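26S proteasome regulatory subunit RPN10 (Schizosaccharomyces pombe, PDB 2X5N) binds K48-linked polyubiquitin chains and shields them from deubiquitinating enzymes, thereby promoting protein degradation by the 26S proteasome. Local coordinates at residues F36-K39 with I40-P44; A84-G87 with D88-I92; P174-L177 with S178-V181. All blocks are in the same frame, centred on the assembly; numbering follows the deposited sequence.

Interaction 1: residues F36-K39 with I40-P44; sequences FNQK and INDNP
Ile40 N donates to Phe36 O at 2.9 Å, and Asn41 N reaches Asn37 O at the same length; these bonds lie near the C-terminal end of helix 24-42, the helical limb of a beta-alpha-beta unit between strands 3-9 and 47-52 of the von Willebrand factor A fold. Asp42 N also bonds to Lys39 O, three residues back, from above its carbonyl plane, with a C=O...donor angle of 111°. On the outer side Gln38 and Asp42 run side by side without bonding directly. Instead Gln38 NE2 gives a hydrogen to each of two waters, which donate in turn to the two carboxylate oxygens of Asp42, OD1 and OD2. The neighbouring Lys39 NZ fixes the amide's other end, 2.8 Å from Gln38 OE1 on a lone pair, and forms a salt bridge with Glu3. Asp42 OD2 also accepts a bond from Val1 N, so the chain start is fastened to this helix end. Inward, Phe36 has CG anti to the backbone N (chi1 -173°), which carries the ring to Ile40, and Tyr68 and Phe71 pair with it edge-to-face. Ile40 CD1 sits over one face of that ring, 3.9 Å from its centroid.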
loop_
_atom_site.group_PDB
_atom_site.type_symbol
_atom_site.label_atom_id
_atom_site.label_comp_id
_atom_site.label_asym_id
_atom_site.label_seq_id
_atom_site.Cartn_x
_atom_site.Cartn_y
_atom_site.Cartn_z
ATOM N N PHE A 36 2.820 -7.090 5.807
ATOM C CA PHE A 36 2.006 -8.267 6.092
ATOM C C PHE A 36 2.215 -8.843 7.464
ATOM O O PHE A 36 1.296 -9.048 8.252
ATOM C CB PHE A 36 2.081 -9.286 4.962
ATOM C CG PHE A 36 1.152 -10.445 5.086
ATOM C CD1 PHE A 36 -0.027 -10.475 4.350
ATOM C CD2 PHE A 36 1.455 -11.530 5.894
ATOM C CE1 PHE A 36 -0.868 -11.573 4.397
ATOM C CE2 PHE A 36 0.592 -12.624 5.956
ATOM C CZ PHE A 36 -0.553 -12.637 5.207
ATOM N N ASN A 37 3.484 -9.090 7.753
ATOM C CA ASN A 37 3.853 -9.661 9.039
ATOM C C ASN A 37 3.580 -8.705 10.176
ATOM O O ASN A 37 3.145 -9.132 11.230
ATOM C CB ASN A 37 5.327 -10.106 9.038
ATOM C CG ASN A 37 5.539 -11.389 8.257
ATOM O OD1 ASN A 37 4.578 -12.037 7.802
ATOM N ND2 ASN A 37 6.798 -11.751 8.071
ATOM N N GLN A 38 3.772 -7.409 9.973
ATOM C CA GLN A 38 3.402 -6.437 11.006
ATOM C C GLN A 38 1.919 -6.612 11.366
ATOM O O GLN A 38 1.553 -6.699 12.546
ATOM C CB GLN A 38 3.699 -5.007 10.529
ATOM C CG GLN A 38 3.464 -3.887 11.558
ATOM C CD GLN A 38 2.024 -3.395 11.615
ATOM O OE1 GLN A 38 1.492 -2.878 10.637
ATOM N NE2 GLN A 38 1.382 -3.551 12.777
ATOM N N LYS A 39 1.046 -6.654 10.357
ATOM C CA LYS A 39 -0.383 -6.790 10.594
ATOM C C LYS A 39 -0.721 -8.131 11.266
ATOM O O LYS A 39 -1.465 -8.180 12.233
ATOM C CB LYS A 39 -1.150 -6.655 9.281
ATOM C CG LYS A 39 -0.951 -5.316 8.598
ATOM C CD LYS A 39 -1.291 -4.157 9.528
ATOM C CE LYS A 39 -1.045 -2.830 8.845
ATOM N NZ LYS A 39 -0.991 -1.732 9.847
ATOM N N ILE A 40 -0.164 -9.226 10.760
ATOM C CA ILE A 40 -0.509 -10.539 11.261
ATOM C C ILE A 40 -0.038 -10.692 12.699
ATOM O O ILE A 40 -0.680 -11.349 13.516
ATOM C CB ILE A 40 0.089 -11.640 10.328
ATOM C CG1 ILE A 40 -0.963 -12.115 9.336
ATOM C CG2 ILE A 40 0.646 -12.831 11.118
ATOM C CD1 ILE A 40 -1.557 -11.054 8.553
ATOM N N ASN A 41 1.068 -10.041 13.024
ATOM C CA ASN A 41 1.603 -10.123 14.376
ATOM C C ASN A 41 0.944 -9.146 15.363
ATOM O O ASN A 41 1.163 -9.269 16.570
ATOM C CB ASN A 41 3.129 -9.916 14.342
ATOM C CG ASN A 41 3.869 -11.078 13.660
ATOM O OD1 ASN A 41 3.370 -12.206 13.616
ATOM N ND2 ASN A 41 5.059 -10.808 13.143
ATOM N N ASP A 42 0.149 -8.193 14.868
ATOM C CA ASP A 42 -0.468 -7.184 15.737
ATOM C C ASP A 42 -1.682 -7.713 16.486
ATOM O O ASP A 42 -1.979 -7.266 17.596
ATOM C CB ASP A 42 -0.847 -5.920 14.954
ATOM C CG ASP A 42 -0.573 -4.638 15.741
ATOM O OD1 ASP A 42 0.529 -4.528 16.318
ATOM O OD2 ASP A 42 -1.426 -3.713 15.752
ATOM N N ASN A 43 -2.411 -8.622 15.855
ATOM C CA ASN A 43 -3.644 -9.153 16.409
ATOM C C ASN A 43 -3.908 -10.458 15.683
ATOM O O ASN A 43 -3.765 -10.517 14.476
ATOM C CB ASN A 43 -4.776 -8.149 16.191
ATOM C CG ASN A 43 -6.069 -8.563 16.866
ATOM O OD1 ASN A 43 -6.640 -9.607 16.560
ATOM N ND2 ASN A 43 -6.538 -7.743 17.791
ATOM N N PRO A 44 -4.274 -11.521 16.411
ATOM C CA PRO A 44 -4.581 -12.822 15.808
ATOM C C PRO A 44 -5.632 -12.939 14.737
ATOM O O PRO A 44 -5.727 -13.910 13.999
ATOM C CB PRO A 44 -4.654 -13.795 16.985
ATOM C CG PRO A 44 -5.133 -12.918 18.093
ATOM C CD PRO A 44 -4.497 -11.551 17.867
HETATM O O HOH W 1 2.666 -5.585 14.797
HETATM O O HOH W 2 -1.676 -3.513 12.887
#

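Interaction 2: residues A84-G87 with D88-I92; sequences AKFG and DGIQI
The ring of Phe86 carries Ile90 CG2 over one face, 4.3 Å from the centroid and displaced toward the rim, a CH-pi contact one helical turn along the chain. The second branch of the isoleucine reaches the same ring farther round, with Ile90 CD1 3.9 Å from Phe86 CE2, so the two branches straddle CZ. In the conformer described, one of two modelled for Ile90, CG1 lies between the backbone N and the carbonyl carbon (chi1 62°), which leaves CG2 beside the N and brings CG1 to 3.4 Å from Gly87 O. Both side chains are buried, Phe86 against Leu124 and Ile140 and Ile90 against Leu127 and Ile138, and the pair thus joins this helix to helix 121-133 and to strand 136-143.

Backbone bonds set the spacing. Gly89 N, Ile90 N and Gln91 N donate in succession to Lys85 O, Phe86 O and Gly87 O. Lys85 stands at the N-cap position; its CB lies 4.0 Å from Asp88 CB, while the charged ends remain apart, Lys85 NZ being 5.7 Å from Asp88 OD2. At the first turn Gly87 N gives its hydrogen to the carboxylate of Glu119, in the loop that leads to helix 121-133. An aromatic and a branched aliphatic residue four apart, facing inward from the first turns of a helix, here form part of the buried side of helix 86-98 as it lies on the central sheet of the von Willebrand factor A domain.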
loop_
_atom_site.group_PDB
_atom_site.type_symbol
_atom_site.label_atom_id
_atom_site.label_comp_id
_atom_site.label_asym_id
_atom_site.label_seq_id
_atom_site.Cartn_x
_atom_site.Cartn_y
_atom_site.Cartn_z
ATOM N N ALA A 84 -0.080 3.274 -14.009
ATOM C CA ALA A 84 -0.633 3.166 -12.671
ATOM C C ALA A 84 -1.908 3.985 -12.577
ATOM O O ALA A 84 -1.986 5.095 -13.116
ATOM C CB ALA A 84 0.372 3.655 -11.662
ATOM N N LYS A 85 -2.867 3.453 -11.829
ATOM C CA LYS A 85 -4.160 4.087 -11.629
ATOM C C LYS A 85 -4.417 4.201 -10.139
ATOM O O LYS A 85 -5.187 3.436 -9.569
ATOM C CB LYS A 85 -5.240 3.225 -12.266
ATOM C CG LYS A 85 -4.976 2.913 -13.732
ATOM C CD LYS A 85 -5.163 4.137 -14.563
ATOM C CE LYS A 85 -5.042 3.818 -16.043
ATOM N NZ LYS A 85 -5.443 4.999 -16.856
ATOM N N PHE A 86 -3.774 5.182 -9.519
ATOM C CA PHE A 86 -3.786 5.329 -8.068
ATOM C C PHE A 86 -5.200 5.501 -7.496
ATOM O O PHE A 86 -5.625 4.750 -6.609
ATOM C CB PHE A 86 -2.914 6.513 -7.653
ATOM C CG PHE A 86 -2.951 6.784 -6.181
ATOM C CD1 PHE A 86 -2.245 5.993 -5.289
ATOM C CD2 PHE A 86 -3.691 7.840 -5.671
ATOM C CE1 PHE A 86 -2.299 6.233 -3.917
ATOM C CE2 PHE A 86 -3.730 8.095 -4.306
ATOM C CZ PHE A 86 -3.034 7.290 -3.443
ATOM N N GLY A 87 -5.949 6.476 -8.009
ATOM C CA GLY A 87 -7.278 6.735 -7.466
ATOM C C GLY A 87 -8.241 5.566 -7.671
ATOM O O GLY A 87 -8.996 5.202 -6.778
ATOM N N ASP A 88 -8.237 4.980 -8.860
ATOM C CA ASP A 88 -9.050 3.785 -9.081
ATOM C C ASP A 88 -8.673 2.708 -8.076
ATOM O O ASP A 88 -9.539 2.014 -7.549
ATOM C CB ASP A 88 -8.859 3.224 -10.496
ATOM C CG ASP A 88 -9.553 4.031 -11.564
ATOM O OD1 ASP A 88 -10.451 4.835 -11.276
ATOM O OD2 ASP A 88 -9.235 3.809 -12.739
ATOM N N GLY A 89 -7.371 2.542 -7.816
ATOM C CA GLY A 89 -6.916 1.528 -6.878
ATOM C C GLY A 89 -7.438 1.753 -5.467
ATOM O O GLY A 89 -7.919 0.807 -4.841
ATOM N N ILE A 90 -7.338 2.962 -4.940
ATOM C CA ILE A 90 -7.775 3.148 -3.571
ATOM C C ILE A 90 -9.306 3.134 -3.462
ATOM O O ILE A 90 -9.838 2.856 -2.393
ATOM C CB ILE A 90 -7.172 4.406 -2.915
ATOM C CG1 ILE A 90 -7.604 5.659 -3.667
ATOM C CG2 ILE A 90 -5.646 4.301 -2.841
ATOM C CD1 ILE A 90 -7.183 6.973 -2.975
ATOM N N GLN A 91 -10.016 3.382 -4.563
ATOM C CA GLN A 91 -11.470 3.190 -4.560
ATOM C C GLN A 91 -11.852 1.707 -4.566
ATOM O O GLN A 91 -12.689 1.270 -3.777
ATOM C CB GLN A 91 -12.090 3.931 -5.736
ATOM C CG GLN A 91 -12.033 5.415 -5.587
ATOM C CD GLN A 91 -12.744 6.136 -6.701
ATOM O OE1 GLN A 91 -12.906 5.609 -7.803
ATOM N NE2 GLN A 91 -13.182 7.361 -6.419
ATOM N N ILE A 92 -11.221 0.923 -5.440
ATOM C CA ILE A 92 -11.477 -0.505 -5.490
ATOM C C ILE A 92 -11.102 -1.162 -4.159
ATOM O O ILE A 92 -11.782 -2.071 -3.680
ATOM C CB ILE A 92 -10.744 -1.137 -6.668
ATOM C CG1 ILE A 92 -11.363 -0.668 -7.998
ATOM C CG2 ILE A 92 -10.770 -2.658 -6.592
ATOM C CD1 ILE A 92 -10.515 -0.975 -9.220
#

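Interaction 3: residues P174-L177 with S178-V181; sequences PQLL and SDLV
Leu177 and Val181 meet because both side chains use first torsions that lay them alongside each other: Leu177 CG is anti to its own N (chi1 -179°), and Val181 places CG2 beside its N, where the methyl faces back along the helix. Leu177 CD1 then touches Val181 CG2 at 3.8 Å, and Val181 CG2 lies 3.3 Å from Leu177 O. That oxygen accepts the short, straight bond from Val181 N at 2.8 Å, while one residue earlier Leu180 N donates to Leu176 O.

Leu176, at the N-cap position, is flanked by Asp179, whose side chain lies alongside it, pointing the same way, with OD2 3.5 Å from Leu176 CB. The carboxylate reaches the backbone through a water that donates to Asp179 OD2 and accepts from Leu176 N at 2.9 Å, a bridge across the first turn of the helix. On another side Leu180 extends over the incoming chain and crosses Gln175 at about a right angle, its CD2 3.6 Å from Gln175 OE1 and its CD1 against Gln175 CB. Cutting Leu180 back to an alanine would probably open a gap beside Gln175 and Ile170 and leave the glutamine side chain freer to turn.

Deeper in, Leu177 rests on Ala27, Thr31, Ile143 and Ile170, and Val181 on Met34 and Ile141. The short helix 177-182 thereby packs against both helix 24-42 and strands 136-143 and 166-170, an apolar helix-on-sheet contact of the alpha/beta von Willebrand factor A fold.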
loop_
_atom_site.group_PDB
_atom_site.type_symbol
_atom_site.label_atom_id
_atom_site.label_comp_id
_atom_site.label_asym_id
_atom_site.label_seq_id
_atom_site.Cartn_x
_atom_site.Cartn_y
_atom_site.Cartn_z
ATOM N N PRO A 174 21.588 3.058 -1.795
ATOM C CA PRO A 174 22.148 1.717 -1.646
ATOM C C PRO A 174 21.544 0.682 -0.718
ATOM O O PRO A 174 21.833 -0.517 -0.777
ATOM C CB PRO A 174 23.669 1.918 -1.628
ATOM C CG PRO A 174 23.862 3.449 -1.542
ATOM C CD PRO A 174 22.514 4.068 -1.266
ATOM N N GLN A 175 20.726 1.201 0.192
ATOM C CA GLN A 175 20.123 0.380 1.238
ATOM C C GLN A 175 18.825 -0.215 0.720
ATOM O O GLN A 175 18.336 0.176 -0.321
ATOM C CB GLN A 175 19.909 1.188 2.518
ATOM C CG GLN A 175 21.237 1.716 3.094
ATOM C CD GLN A 175 21.160 2.120 4.554
ATOM O OE1 GLN A 175 20.084 2.216 5.136
ATOM N NE2 GLN A 175 22.318 2.365 5.155
ATOM N N LEU A 176 18.278 -1.168 1.455
ATOM C CA LEU A 176 17.101 -1.889 1.005
ATOM C C LEU A 176 15.821 -1.217 1.437
ATOM O O LEU A 176 15.672 -0.829 2.600
ATOM C CB LEU A 176 17.106 -3.304 1.553
ATOM C CG LEU A 176 18.343 -4.134 1.179
ATOM C CD1 LEU A 176 18.174 -5.567 1.637
ATOM C CD2 LEU A 176 18.604 -4.071 -0.321
ATOM N N LEU A 177 14.890 -1.075 0.503
ATOM C CA LEU A 177 13.641 -0.407 0.808
ATOM C C LEU A 177 12.930 -1.035 1.992
ATOM O O LEU A 177 12.397 -0.334 2.844
ATOM C CB LEU A 177 12.745 -0.434 -0.429
ATOM C CG LEU A 177 11.368 0.254 -0.304
ATOM C CD1 LEU A 177 11.513 1.740 0.017
ATOM C CD2 LEU A 177 10.561 0.048 -1.552
ATOM N N SER A 178 12.920 -2.357 2.048
ATOM C CA SER A 178 12.209 -3.035 3.123
ATOM C C SER A 178 12.781 -2.654 4.480
ATOM O O SER A 178 12.044 -2.425 5.426
ATOM C CB SER A 178 12.231 -4.550 2.921
ATOM O OG SER A 178 13.559 -5.041 2.862
ATOM N N ASP A 179 14.103 -2.573 4.577
ATOM C CA ASP A 179 14.747 -2.179 5.826
ATOM C C ASP A 179 14.382 -0.747 6.176
ATOM O O ASP A 179 14.072 -0.444 7.319
ATOM C CB ASP A 179 16.267 -2.325 5.725
ATOM C CG ASP A 179 16.707 -3.779 5.611
ATOM O OD1 ASP A 179 16.030 -4.648 6.188
ATOM O OD2 ASP A 179 17.714 -4.053 4.939
ATOM N N LEU A 180 14.453 0.142 5.200
ATOM C CA LEU A 180 14.132 1.549 5.435
ATOM C C LEU A 180 12.679 1.747 5.864
ATOM O O LEU A 180 12.402 2.488 6.797
ATOM C CB LEU A 180 14.462 2.362 4.189
ATOM C CG LEU A 180 15.967 2.424 3.911
ATOM C CD1 LEU A 180 16.224 2.909 2.495
ATOM C CD2 LEU A 180 16.658 3.340 4.927
ATOM N N VAL A 181 11.745 1.073 5.207
ATOM C CA VAL A 181 10.349 1.160 5.618
ATOM C C VAL A 181 10.137 0.490 6.989
ATOM O O VAL A 181 9.314 0.928 7.798
ATOM C CB VAL A 181 9.399 0.588 4.552
ATOM C CG1 VAL A 181 7.966 0.706 5.015
ATOM C CG2 VAL A 181 9.581 1.322 3.215
HETATM O O HOH W 3 19.342 -2.011 4.052
#

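In the fold
From the N terminus, interaction 1 comes first, at the end of helix 24-42 just before strand 47-52; interaction 2 follows at the start of helix 86-98, and interaction 3 where the chain turns from strand 166-170 into helix 177-182. Each is local, within one continuous stretch, so none closes a long loop, and the three follow in series without nesting or crossing. Interaction 2 lies across the chain's centre from the other two, its centre about 25 Å from each of theirs. Interactions 1 and 3 approach to about 8 Å between nearest atoms without touching, yet helix 24-42 links them: it carries interaction 1 and packs against residues 177-181. Strand 136-143 receives side chains from interactions 2 and 3.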